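Local coordinates for protein member of s1p family of ribosomal proteins (Pyrococcus furiosus, PDB 5YH1) that probably acts as a manganese-dependent nuclease on nucleic acids, this chain being the DHH-family part of a longer multidomain protein, at residues K98-R103 with L113-F118; M120-H123 with G127-L130; L320-R325 with A383-D388; G193-T198 with G408-A413; L312-S317 with E332-K337. All blocks are in the same frame, centred on the assembly; numbering follows the deposited sequence.

Contact 1: residues K98-R103 with L113-F118; sequences KRRPSR and LKDIIF
Arg100 reaches from strand 97-102 to helix 109-126 and meets three side chains of the helix: Lys114, Asp115 and Phe118. Its chain is extended from CG to NE, which carries the guanidinium well clear of the strand. Arg100 and Asp115 run past each other in opposite directions. Arg100 NH1 gives a salt-bridging hydrogen bond to Asp115 OD1 at 2.8 Å. The bond is bent, with an N-H...O angle of 141°, and OD1 is approached from above the carboxylate plane. Asp115 CG lies anti to its carbonyl carbon (chi1 -68°), which swings OD1 toward the strand.

The other two partners meet Arg100 differently. Lys114 lays CE over one face of the guanidinium, 4.0 Å from Arg100 NE. Lys98 CB covers the opposite face from within the strand. The ring of Phe118 stands nearly perpendicular to the guanidinium plane, at 89°, and Arg100 NH2 comes within 3.5 Å of Phe118 CD2.

Strand 97-102 and helix 109-126 open a beta-alpha-beta crossover to the parallel strand 132-136, with strand 58-63 between the two strands in the sheet of the DHH domain. The two short segments run nearly antiparallel. The helix also borders the second subunit: Ile117 and Phe118 pack on Met270 of that subunit.

Asp115 OD2 is held by Arg61 and Tyr107. The carboxylate thus faces two arginines, which would be expected to favour its ionised form. It probably also offsets the closeness of two like charges, since Arg100 NE lies 4.4 Å from Lys114 NZ.

Contact 2: residues M120-H123 with G127-L130; sequences MEDH and GDEL
His123 turns its ring toward Asp128 because CG is anti to the backbone N (chi1 -176°), and the ring rotation presents ND1 to the loop after the helix. This is the C-terminal end of helix 109-126 in the DHH domain. Gly127 leaves the helix with positive phi, and the chain then doubles back beside residues 120-123 on its way to strand 132-136.

His123 ND1 donates to Asp128 O at 2.7 Å with an angle of 164°. The acceptor lies in the plane of the imidazole, at its edge. His123 CA also makes a CA-H...O contact with the same oxygen. Two weak backbone bonds close the helix end: Gly127 N to His123 O, and Asp128 N to Asp122 O.

Asp128 OD2 sits 3.3 Å from Asp122 CB and is hydrogen-bonded to His95. The two carboxylate planes are 83° apart, and their like charges are 4.1 Å apart at Asp122 OD2 and Asp128 OD2. The bond to His95 would be expected to ease that repulsion.

On the apolar side, Tyr154 packs on both Met120 and Leu130. There Leu130 CD2 touches two residues of the helix, 3.9 Å from His123 CB and 3.8 Å from SE of Met120, a selenomethionine.

Contact 3: residues L320-R325 with A383-D388; sequences LPNGIR and AKYNFD
Tyr385 gives its hydroxyl hydrogen to a backbone carbonyl in a tight turn: Tyr385 OH to Asn322 O is 2.6 Å. The donor is tilted 23° from the carbonyl plane. Asn322 O lies at the edge of the tyrosine ring, close to its plane. The face of the same ring carries Ile324. Ile324 CG1 sits 3.8 Å from the centroid of the Tyr385 ring, 5° off the ring normal, in a CH-pi contact. Ile324 CD1 continues over Tyr385 CD2 at 3.9 Å.

Leu320 to Gly323 form a type I beta turn that links strands 316-319 and 325-330, a beta hairpin at the outermost edge of the mixed sheet. Asn322 adds an Asx turn, its OD1 accepting from Ile324 N at 3.2 Å. For this, Asn322 CG lies between the backbone N and the carbonyl carbon (chi1 57°). Asn322 ND2 bonds to the carbonyls of Val434 and Leu437 near the end of helix 423-435. A phenylalanine in place of Tyr385 would probably keep the packing on Ile324 but leave Asn322 O without its hydroxyl donor. Gly323 CA is 3.7 Å from Tyr385 OH, and Gly323 has no side chain to crowd the hydroxyl. Pro363 also packs on Tyr385.

Contact 4: residues G193-T198 with G408-A413; sequences GYYELT and GGHSYA
Tyr195 and His410 make an edge-to-face aromatic pair, the T-shaped kind. The edge of His410 points at the face of Tyr195. The ring centroids are 4.5 Å apart and the planes stand at 81°. CE1 leads the imidazole onto the tyrosine, offset toward the rim on the CD1 and CE1 side, and the closest carbon approach is too short to be trusted. His410 NE2 follows, 3.8 Å from Tyr195 CZ. Tyr195 CG is anti to the backbone N (chi1 173°), carrying the ring from the turn of 194-197 toward His410.

A second group of contacts is looser. Tyr412 OH comes obliquely to the Tyr195 ring, 3.7 Å from Tyr195 CD2. It also lies over one face of the His410 imidazole. His410 CB in turn sits over the centre of the Tyr412 ring, so the two residues brace each other.

Hydrogen bonds tie each segment to its own side. Tyr195 O accepts from His163 ND1, and Thr198 OG1 bonds to Asp67; His163 and Asp67 both bind manganese. His410 N bonds to Ala413 O at 2.8 Å, closing the turn between strands 406-409 and 413-417.

Tyr195 also touches Asp229 and meets the His163 ring. The contact joins this DHH loop beside the manganese to the C-terminal mixed sheet. No hydrogen bond crosses between the segments, and aromatic packing sets His410 and Tyr412 beside a tyrosine near the metal.

Contact 5: residues L312-S317 with E332-K337; sequences LPHVKS and ELYAPK
His314 and Tyr334 lie face to face in an offset stack. The ring centroids are 4.1 Å apart and the planes differ by only 6°. Both residues have CG anti to the carbonyl carbon, with chi1 -58° in His314 and -56° in Tyr334. The second torsions then turn the rings nearly flat against each other. The side chains themselves cross at about a right angle.

The overlap is partial. Tyr334 CD1 sits over the centre of the imidazole. His314 CD2 lies nearer the rim of the tyrosine, 3.6 Å from Tyr334 CE1. The two CG atoms, of His314 and Tyr334, are also 3.6 Å apart. His314 CB adds a CH-pi contact, 4.1 Å from the centroid of the Tyr334 ring. Leu333 CB lies over the opposite face of Tyr334, toward the rim.

His314 ends a short 3-10 turn after helix 286-311, just before strand 316-319. Tyr334 is in the loop that leaves strand 325-330. These are the neighbouring antiparallel strands at one edge of the mixed sheet, and the stack joins the entry of the first to the exit of the second. His314 also packs on Ile329 of strand 325-330. An alanine at His314 is likely to leave one face of Tyr334 without its stacking partner and give that ring more freedom to turn.

The third subunit comes close here. His314 NE2 makes a weak hydrogen bond to Asp402 of that subunit, and Tyr334 packs on its Gly421.

In the fold
Contacts 1 and 2 follow one another along helix 109-126, their centres 14 Å apart, and both touch the second subunit. Contact 4 lies between them and the C-terminal contacts, its centre 26 Å from that of contact 1. It is the one at the metal site: the side chain of Tyr195 is about 4 Å from the manganese ion, which Asp67, Asp137, His163 and Asp229 bind. Contact 3 meets contact 4 through Phe387, which packs on Ser411 and Tyr412. Contacts 3 and 5 lie on one hairpin, linked by a probable hydrogen bond from Arg325 NH1 to Ser317 OG, 3.1 Å. Contact 5 faces the third subunit.

Contact 1: residues K98-R103 with L113-F118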
# COMPACT_ATOMS: atom_id res chain seq x y z
N LYS A 98 7.67 -10.51 17.33
CA LYS A 98 7.10 -9.54 16.41
C LYS A 98 5.75 -9.05 16.92
O LYS A 98 4.89 -9.85 17.27
CB LYS A 98 6.90 -10.18 15.04
CG LYS A 98 8.19 -10.60 14.36
CD LYS A 98 8.98 -9.38 13.91
CE LYS A 98 10.44 -9.71 13.68
NZ LYS A 98 10.63 -10.67 12.58
N ARG A 99 5.58 -7.73 16.93
CA ARG A 99 4.30 -7.11 17.28
C ARG A 99 3.74 -6.45 16.02
O ARG A 99 4.42 -5.63 15.41
CB ARG A 99 4.49 -6.11 18.43
CG ARG A 99 3.19 -5.50 18.94
CD ARG A 99 3.41 -4.65 20.19
NE ARG A 99 4.43 -3.62 19.98
CZ ARG A 99 4.25 -2.48 19.31
NH1 ARG A 99 3.08 -2.19 18.78
NH2 ARG A 99 5.25 -1.63 19.18
N ARG A 100 2.51 -6.80 15.66
CA ARG A 100 1.86 -6.31 14.45
C ARG A 100 0.46 -5.80 14.74
O ARG A 100 -0.39 -6.59 15.16
CB ARG A 100 1.80 -7.41 13.40
CG ARG A 100 3.16 -7.86 12.95
CD ARG A 100 3.12 -9.02 11.96
NE ARG A 100 4.49 -9.42 11.63
CZ ARG A 100 4.90 -10.66 11.38
NH1 ARG A 100 4.05 -11.69 11.39
NH2 ARG A 100 6.18 -10.86 11.13
N PRO A 101 0.20 -4.50 14.51
CA PRO A 101 -1.16 -4.02 14.72
C PRO A 101 -2.12 -4.51 13.63
O PRO A 101 -1.69 -4.78 12.51
CB PRO A 101 -1.03 -2.50 14.65
CG PRO A 101 0.41 -2.21 14.83
CD PRO A 101 1.13 -3.39 14.24
N SER A 102 -3.39 -4.61 14.00
CA SER A 102 -4.48 -4.91 13.09
C SER A 102 -5.43 -3.74 13.18
O SER A 102 -5.91 -3.41 14.27
CB SER A 102 -5.20 -6.19 13.52
OG SER A 102 -4.37 -7.33 13.33
N ARG A 103 -5.67 -3.09 12.05
CA ARG A 103 -6.57 -1.95 12.00
C ARG A 103 -8.02 -2.44 12.06
O ARG A 103 -8.88 -1.76 12.60
CB ARG A 103 -6.31 -1.10 10.74
N LEU A 113 -2.68 -14.33 6.65
CA LEU A 113 -1.97 -14.92 5.51
C LEU A 113 -0.54 -14.41 5.46
O LEU A 113 0.40 -15.15 5.19
CB LEU A 113 -2.73 -14.68 4.20
CG LEU A 113 -4.04 -15.48 4.14
CD1 LEU A 113 -4.88 -15.04 2.95
CD2 LEU A 113 -3.78 -16.98 4.08
N LYS A 114 -0.37 -13.13 5.76
CA LYS A 114 0.96 -12.56 5.88
C LYS A 114 1.75 -13.24 7.02
O LYS A 114 2.91 -13.62 6.85
CB LYS A 114 0.84 -11.04 6.08
CG LYS A 114 2.14 -10.29 6.20
CD LYS A 114 2.47 -9.98 7.64
CE LYS A 114 3.74 -9.14 7.76
NZ LYS A 114 3.43 -7.69 7.72
N ASP A 115 1.11 -13.42 8.16
CA ASP A 115 1.75 -14.10 9.29
C ASP A 115 2.20 -15.52 8.91
O ASP A 115 3.29 -15.96 9.27
CB ASP A 115 0.79 -14.14 10.50
CG ASP A 115 0.53 -12.75 11.11
OD1 ASP A 115 1.31 -11.82 10.81
OD2 ASP A 115 -0.45 -12.59 11.87
N ILE A 116 1.36 -16.24 8.18
CA ILE A 116 1.69 -17.60 7.77
C ILE A 116 2.85 -17.61 6.74
O ILE A 116 3.78 -18.40 6.85
CB ILE A 116 0.44 -18.35 7.24
CG1 ILE A 116 -0.53 -18.60 8.40
CG2 ILE A 116 0.82 -19.69 6.59
CD1 ILE A 116 -1.92 -19.03 7.97
N ILE A 117 2.82 -16.72 5.77
CA ILE A 117 3.89 -16.67 4.76
C ILE A 117 5.22 -16.33 5.43
O ILE A 117 6.23 -16.99 5.18
CB ILE A 117 3.55 -15.68 3.63
CG1 ILE A 117 2.38 -16.22 2.81
CG2 ILE A 117 4.77 -15.41 2.74
CD1 ILE A 117 1.59 -15.17 2.06
N PHE A 118 5.21 -15.33 6.30
CA PHE A 118 6.41 -14.92 7.02
C PHE A 118 6.93 -16.03 7.92
O PHE A 118 8.13 -16.29 7.94
CB PHE A 118 6.14 -13.64 7.83
CG PHE A 118 6.33 -12.36 7.06
CD1 PHE A 118 6.02 -12.27 5.70
CD2 PHE A 118 6.79 -11.21 7.70
CE1 PHE A 118 6.19 -11.07 5.00
CE2 PHE A 118 6.96 -10.01 7.01
CZ PHE A 118 6.66 -9.95 5.65

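Contact 2: residues M120-H123 with G127-L130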
# COMPACT_ATOMS: atom_id res chain seq x y z
N MSE A 120 6.44 -19.25 7.69
CA MSE A 120 6.90 -20.38 6.88
C MSE A 120 8.25 -20.08 6.26
O MSE A 120 9.08 -20.98 6.11
CB MSE A 120 5.85 -20.76 5.83
CG MSE A 120 4.68 -21.52 6.44
SE MSE A 120 5.28 -23.18 7.33
CE MSE A 120 6.20 -24.03 5.80
N GLU A 121 8.51 -18.83 5.90
CA GLU A 121 9.84 -18.48 5.40
C GLU A 121 10.92 -18.66 6.46
O GLU A 121 11.97 -19.23 6.18
CB GLU A 121 9.89 -17.05 4.86
CG GLU A 121 11.30 -16.69 4.41
CD GLU A 121 11.36 -15.46 3.54
OE1 GLU A 121 10.41 -15.20 2.77
OE2 GLU A 121 12.38 -14.75 3.61
N ASP A 122 10.68 -18.15 7.67
CA ASP A 122 11.64 -18.33 8.77
C ASP A 122 11.84 -19.81 9.09
O ASP A 122 12.96 -20.25 9.37
CB ASP A 122 11.19 -17.58 10.02
CG ASP A 122 11.40 -16.09 9.92
OD1 ASP A 122 12.11 -15.61 9.01
OD2 ASP A 122 10.86 -15.37 10.77
N HIS A 123 10.76 -20.58 9.05
CA HIS A 123 10.83 -22.01 9.25
C HIS A 123 11.75 -22.68 8.22
O HIS A 123 12.72 -23.34 8.59
CB HIS A 123 9.43 -22.62 9.17
CG HIS A 123 9.39 -24.08 9.47
ND1 HIS A 123 9.79 -24.61 10.68
CD2 HIS A 123 8.99 -25.13 8.71
CE1 HIS A 123 9.62 -25.92 10.66
NE2 HIS A 123 9.14 -26.26 9.48
N GLY A 127 15.22 -22.57 9.86
CA GLY A 127 14.91 -23.69 10.75
C GLY A 127 14.16 -23.32 12.03
O GLY A 127 14.05 -24.14 12.93
N ASP A 128 13.66 -22.09 12.12
CA ASP A 128 12.84 -21.67 13.27
C ASP A 128 11.62 -22.57 13.42
O ASP A 128 11.01 -22.98 12.43
CB ASP A 128 12.34 -20.24 13.11
CG ASP A 128 13.43 -19.21 13.16
OD1 ASP A 128 14.47 -19.45 13.80
OD2 ASP A 128 13.26 -18.13 12.56
N GLU A 129 11.24 -22.84 14.66
CA GLU A 129 9.94 -23.43 14.93
C GLU A 129 8.84 -22.45 14.53
O GLU A 129 9.06 -21.24 14.44
CB GLU A 129 9.80 -23.75 16.42
CG GLU A 129 10.77 -24.79 16.95
CD GLU A 129 10.34 -26.20 16.64
OE1 GLU A 129 10.30 -26.57 15.46
OE2 GLU A 129 10.04 -26.95 17.59
N LEU A 130 7.65 -22.98 14.29
CA LEU A 130 6.49 -22.15 14.03
C LEU A 130 6.10 -21.43 15.33
O LEU A 130 6.27 -21.97 16.42
CB LEU A 130 5.33 -22.98 13.49
CG LEU A 130 5.59 -23.69 12.16
CD1 LEU A 130 4.32 -24.41 11.73
CD2 LEU A 130 6.06 -22.74 11.07

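Contact 3: residues L320-R325 with A383-D388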
# COMPACT_ATOMS: atom_id res chain seq x y z
N LEU A 320 -37.34 12.99 18.95
CA LEU A 320 -38.44 12.18 18.47
C LEU A 320 -39.55 12.17 19.53
O LEU A 320 -39.29 12.47 20.69
CB LEU A 320 -37.95 10.76 18.19
CG LEU A 320 -36.73 10.61 17.27
CD1 LEU A 320 -36.31 9.16 17.14
CD2 LEU A 320 -37.01 11.21 15.91
N PRO A 321 -40.79 11.80 19.13
CA PRO A 321 -41.91 11.73 20.08
C PRO A 321 -41.62 10.96 21.37
O PRO A 321 -42.08 11.35 22.44
CB PRO A 321 -43.00 11.02 19.26
CG PRO A 321 -42.73 11.45 17.85
CD PRO A 321 -41.22 11.48 17.75
N ASN A 322 -40.84 9.89 21.27
CA ASN A 322 -40.51 9.10 22.46
C ASN A 322 -39.44 9.73 23.38
O ASN A 322 -39.12 9.18 24.44
CB ASN A 322 -40.12 7.67 22.08
CG ASN A 322 -38.96 7.60 21.10
OD1 ASN A 322 -38.28 8.60 20.84
ND2 ASN A 322 -38.73 6.41 20.55
N GLY A 323 -38.89 10.87 22.97
CA GLY A 323 -37.89 11.57 23.76
C GLY A 323 -36.45 11.37 23.31
O GLY A 323 -35.54 12.01 23.84
N ILE A 324 -36.23 10.50 22.32
CA ILE A 324 -34.89 10.24 21.83
C ILE A 324 -34.38 11.40 20.99
O ILE A 324 -35.10 11.91 20.14
CB ILE A 324 -34.83 8.93 21.03
CG1 ILE A 324 -35.05 7.76 21.99
CG2 ILE A 324 -33.50 8.80 20.29
CD1 ILE A 324 -35.25 6.43 21.30
N ARG A 325 -33.16 11.84 21.26
CA ARG A 325 -32.49 12.81 20.39
C ARG A 325 -31.69 12.04 19.34
O ARG A 325 -30.70 11.36 19.66
CB ARG A 325 -31.57 13.75 21.19
CG ARG A 325 -30.84 14.78 20.33
CD ARG A 325 -30.02 15.74 21.20
NE ARG A 325 -30.89 16.60 21.99
CZ ARG A 325 -31.54 17.65 21.51
NH1 ARG A 325 -31.43 18.00 20.23
NH2 ARG A 325 -32.32 18.36 22.32
N ALA A 383 -30.14 3.15 26.92
CA ALA A 383 -30.50 1.92 27.64
C ALA A 383 -31.95 1.96 28.17
O ALA A 383 -32.61 0.94 28.20
CB ALA A 383 -29.52 1.68 28.78
N LYS A 384 -32.43 3.14 28.54
CA LYS A 384 -33.81 3.33 29.02
C LYS A 384 -34.87 2.97 27.97
O LYS A 384 -36.05 2.86 28.29
CB LYS A 384 -34.02 4.78 29.49
CG LYS A 384 -33.15 5.17 30.68
CD LYS A 384 -33.47 6.56 31.20
CE LYS A 384 -32.64 7.68 30.56
NZ LYS A 384 -31.80 8.42 31.54
N TYR A 385 -34.44 2.82 26.72
CA TYR A 385 -35.34 2.47 25.63
C TYR A 385 -35.05 1.08 25.07
O TYR A 385 -35.61 0.71 24.04
CB TYR A 385 -35.22 3.52 24.53
CG TYR A 385 -35.71 4.88 24.91
CD1 TYR A 385 -34.89 5.77 25.61
CD2 TYR A 385 -36.99 5.30 24.57
CE1 TYR A 385 -35.34 7.04 25.96
CE2 TYR A 385 -37.44 6.56 24.91
CZ TYR A 385 -36.61 7.42 25.61
OH TYR A 385 -37.06 8.67 25.96
N ASN A 386 -34.18 0.33 25.74
CA ASN A 386 -33.74 -0.99 25.27
C ASN A 386 -33.20 -0.98 23.83
O ASN A 386 -33.51 -1.85 23.02
CB ASN A 386 -34.86 -2.03 25.45
CG ASN A 386 -35.05 -2.41 26.90
OD1 ASN A 386 -34.29 -3.21 27.44
ND2 ASN A 386 -36.05 -1.81 27.55
N PHE A 387 -32.40 0.03 23.52
CA PHE A 387 -31.76 0.11 22.23
C PHE A 387 -30.74 -1.02 22.11
O PHE A 387 -29.90 -1.19 22.98
CB PHE A 387 -31.06 1.46 22.06
CG PHE A 387 -30.25 1.55 20.80
CD1 PHE A 387 -30.86 1.86 19.60
CD2 PHE A 387 -28.89 1.27 20.81
CE1 PHE A 387 -30.12 1.92 18.42
CE2 PHE A 387 -28.15 1.33 19.64
CZ PHE A 387 -28.77 1.65 18.45
N ASP A 388 -30.84 -1.80 21.05
CA ASP A 388 -29.86 -2.85 20.78
C ASP A 388 -29.57 -2.85 19.29
O ASP A 388 -30.44 -3.22 18.49
CB ASP A 388 -30.38 -4.22 21.24
CG ASP A 388 -29.35 -5.34 21.08
OD1 ASP A 388 -28.50 -5.30 20.17
OD2 ASP A 388 -29.39 -6.29 21.88

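Contact 4: residues G193-T198 with G408-A413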
# COMPACT_ATOMS: atom_id res chain seq x y z
N GLY A 193 -21.21 -9.65 29.45
CA GLY A 193 -21.40 -8.22 29.30
C GLY A 193 -20.33 -7.34 29.93
O GLY A 193 -20.37 -6.13 29.77
N TYR A 194 -19.36 -7.92 30.63
CA TYR A 194 -18.36 -7.11 31.34
C TYR A 194 -17.21 -6.63 30.44
O TYR A 194 -16.02 -6.89 30.70
CB TYR A 194 -17.83 -7.87 32.56
CG TYR A 194 -17.32 -6.98 33.68
CD1 TYR A 194 -18.19 -6.17 34.41
CD2 TYR A 194 -15.97 -6.97 34.02
CE1 TYR A 194 -17.73 -5.36 35.44
CE2 TYR A 194 -15.51 -6.17 35.06
CZ TYR A 194 -16.39 -5.37 35.77
OH TYR A 194 -15.93 -4.58 36.80
N TYR A 195 -17.58 -5.89 29.40
CA TYR A 195 -16.65 -5.27 28.45
C TYR A 195 -15.68 -4.30 29.10
O TYR A 195 -14.60 -4.05 28.58
CB TYR A 195 -17.48 -4.51 27.39
CG TYR A 195 -16.67 -3.66 26.42
CD1 TYR A 195 -16.12 -4.22 25.27
CD2 TYR A 195 -16.48 -2.30 26.65
CE1 TYR A 195 -15.39 -3.45 24.37
CE2 TYR A 195 -15.74 -1.52 25.76
CZ TYR A 195 -15.21 -2.10 24.62
OH TYR A 195 -14.48 -1.35 23.72
N GLU A 196 -16.07 -3.74 30.24
CA GLU A 196 -15.33 -2.64 30.85
C GLU A 196 -14.00 -3.06 31.48
O GLU A 196 -13.20 -2.22 31.83
CB GLU A 196 -16.20 -1.90 31.86
CG GLU A 196 -16.82 -2.77 32.95
CD GLU A 196 -18.27 -3.13 32.65
OE1 GLU A 196 -19.13 -2.82 33.51
OE2 GLU A 196 -18.55 -3.72 31.57
N LEU A 197 -13.76 -4.36 31.61
CA LEU A 197 -12.41 -4.85 31.92
C LEU A 197 -11.68 -5.06 30.59
O LEU A 197 -11.88 -6.06 29.89
CB LEU A 197 -12.48 -6.15 32.73
CG LEU A 197 -11.16 -6.68 33.29
CD1 LEU A 197 -10.54 -5.72 34.29
CD2 LEU A 197 -11.40 -8.04 33.92
N THR A 198 -10.83 -4.09 30.24
CA THR A 198 -10.32 -3.96 28.87
C THR A 198 -9.04 -4.75 28.63
O THR A 198 -8.39 -5.24 29.56
CB THR A 198 -10.07 -2.47 28.53
OG1 THR A 198 -8.89 -2.00 29.19
CG2 THR A 198 -11.26 -1.63 28.95
N GLY A 408 -23.02 -4.43 13.10
CA GLY A 408 -23.41 -4.39 14.51
C GLY A 408 -22.18 -4.05 15.32
O GLY A 408 -21.41 -3.16 14.95
N GLY A 409 -21.97 -4.79 16.41
CA GLY A 409 -20.88 -4.52 17.34
C GLY A 409 -21.45 -4.60 18.74
O GLY A 409 -21.99 -5.63 19.13
N HIS A 410 -21.36 -3.50 19.48
CA HIS A 410 -22.03 -3.42 20.78
C HIS A 410 -23.50 -3.15 20.54
O HIS A 410 -23.89 -2.75 19.44
CB HIS A 410 -21.46 -2.29 21.63
CG HIS A 410 -19.99 -2.42 21.88
ND1 HIS A 410 -19.48 -3.26 22.84
CD2 HIS A 410 -18.93 -1.85 21.27
CE1 HIS A 410 -18.16 -3.19 22.82
NE2 HIS A 410 -17.80 -2.34 21.87
N SER A 411 -24.30 -3.36 21.58
CA SER A 411 -25.70 -2.96 21.56
C SER A 411 -25.83 -1.44 21.45
O SER A 411 -26.87 -0.95 21.03
CB SER A 411 -26.42 -3.46 22.81
OG SER A 411 -25.87 -2.88 23.98
N TYR A 412 -24.77 -0.71 21.83
CA TYR A 412 -24.78 0.77 21.90
C TYR A 412 -23.79 1.49 20.95
O TYR A 412 -23.83 2.71 20.82
CB TYR A 412 -24.49 1.23 23.35
CG TYR A 412 -23.21 0.67 23.90
CD1 TYR A 412 -21.97 1.21 23.54
CD2 TYR A 412 -23.22 -0.44 24.76
CE1 TYR A 412 -20.79 0.68 24.03
CE2 TYR A 412 -22.04 -0.97 25.25
CZ TYR A 412 -20.83 -0.41 24.88
OH TYR A 412 -19.65 -0.94 25.37
N ALA A 413 -22.90 0.74 20.30
CA ALA A 413 -21.87 1.34 19.44
C ALA A 413 -21.37 0.34 18.41
O ALA A 413 -21.00 -0.79 18.75
CB ALA A 413 -20.71 1.88 20.27

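Contact 5: residues L312-S317 with E332-K337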
# COMPACT_ATOMS: atom_id res chain seq x y z
N LEU A 312 -20.44 20.43 12.20
CA LEU A 312 -21.61 20.57 13.08
C LEU A 312 -22.82 21.24 12.44
O LEU A 312 -23.94 20.79 12.65
CB LEU A 312 -21.21 21.34 14.34
CG LEU A 312 -22.00 21.13 15.61
CD1 LEU A 312 -22.14 19.65 15.95
CD2 LEU A 312 -21.28 21.89 16.72
N PRO A 313 -22.62 22.31 11.64
CA PRO A 313 -23.78 22.90 10.96
C PRO A 313 -24.54 21.95 10.03
O PRO A 313 -25.68 22.24 9.67
CB PRO A 313 -23.16 24.04 10.14
CG PRO A 313 -21.96 24.42 10.91
CD PRO A 313 -21.41 23.11 11.43
N HIS A 314 -23.93 20.84 9.64
CA HIS A 314 -24.59 19.87 8.77
C HIS A 314 -25.21 18.70 9.53
O HIS A 314 -25.82 17.84 8.93
CB HIS A 314 -23.58 19.36 7.74
CG HIS A 314 -22.99 20.47 6.93
ND1 HIS A 314 -21.69 20.89 7.08
CD2 HIS A 314 -23.56 21.29 6.02
CE1 HIS A 314 -21.47 21.91 6.26
NE2 HIS A 314 -22.59 22.17 5.60
N VAL A 315 -25.07 18.68 10.85
CA VAL A 315 -25.69 17.62 11.64
C VAL A 315 -27.16 17.98 11.87
O VAL A 315 -27.44 19.04 12.40
CB VAL A 315 -24.98 17.44 12.99
CG1 VAL A 315 -25.63 16.32 13.81
CG2 VAL A 315 -23.50 17.15 12.78
N LYS A 316 -28.08 17.13 11.44
CA LYS A 316 -29.49 17.25 11.79
C LYS A 316 -29.72 16.57 13.13
O LYS A 316 -29.35 15.42 13.30
CB LYS A 316 -30.39 16.57 10.76
CG LYS A 316 -30.50 17.28 9.42
CD LYS A 316 -31.83 16.93 8.76
CE LYS A 316 -32.00 17.60 7.39
NZ LYS A 316 -33.38 17.42 6.85
N SER A 317 -30.35 17.29 14.06
CA SER A 317 -30.68 16.77 15.39
C SER A 317 -32.16 16.99 15.65
O SER A 317 -32.62 18.13 15.68
CB SER A 317 -29.86 17.48 16.47
OG SER A 317 -30.05 16.88 17.74
N GLU A 332 -19.78 11.51 4.07
CA GLU A 332 -19.20 11.54 2.73
C GLU A 332 -19.27 12.97 2.17
O GLU A 332 -18.29 13.48 1.68
CB GLU A 332 -19.91 10.57 1.79
CG GLU A 332 -19.14 10.22 0.51
CD GLU A 332 -17.85 9.39 0.72
OE1 GLU A 332 -17.09 9.25 -0.26
OE2 GLU A 332 -17.59 8.86 1.83
N LEU A 333 -20.44 13.60 2.26
CA LEU A 333 -20.62 14.96 1.72
C LEU A 333 -19.99 16.06 2.57
O LEU A 333 -19.53 17.07 2.02
CB LEU A 333 -22.11 15.28 1.53
CG LEU A 333 -22.89 14.50 0.48
CD1 LEU A 333 -24.27 15.12 0.31
CD2 LEU A 333 -22.15 14.46 -0.86
N TYR A 334 -19.98 15.89 3.90
CA TYR A 334 -19.63 16.99 4.81
C TYR A 334 -18.54 16.60 5.79
O TYR A 334 -18.65 16.86 6.97
CB TYR A 334 -20.87 17.45 5.58
CG TYR A 334 -22.01 17.86 4.67
CD1 TYR A 334 -21.89 18.97 3.84
CD2 TYR A 334 -23.19 17.14 4.64
CE1 TYR A 334 -22.92 19.35 3.00
CE2 TYR A 334 -24.23 17.51 3.80
CZ TYR A 334 -24.09 18.62 2.98
OH TYR A 334 -25.11 18.98 2.15
N ALA A 335 -17.50 15.96 5.29
CA ALA A 335 -16.33 15.66 6.11
C ALA A 335 -15.15 15.50 5.17
O ALA A 335 -15.36 15.20 4.00
CB ALA A 335 -16.55 14.39 6.91
N PRO A 336 -13.92 15.72 5.66
CA PRO A 336 -12.75 15.58 4.80
C PRO A 336 -12.39 14.12 4.58
O PRO A 336 -12.00 13.44 5.53
CB PRO A 336 -11.65 16.30 5.58
CG PRO A 336 -12.05 16.17 7.01
CD PRO A 336 -13.56 16.12 7.04
N LYS A 337 -12.51 13.64 3.35
CA LYS A 337 -12.23 12.23 3.08
C LYS A 337 -10.73 11.93 3.18
O LYS A 337 -9.90 12.77 2.81
CB LYS A 337 -12.78 11.82 1.71
CG LYS A 337 -12.91 10.31 1.59
CD LYS A 337 -13.60 9.89 0.30
CE LYS A 337 -13.91 8.40 0.30
NZ LYS A 337 -14.55 7.97 -0.97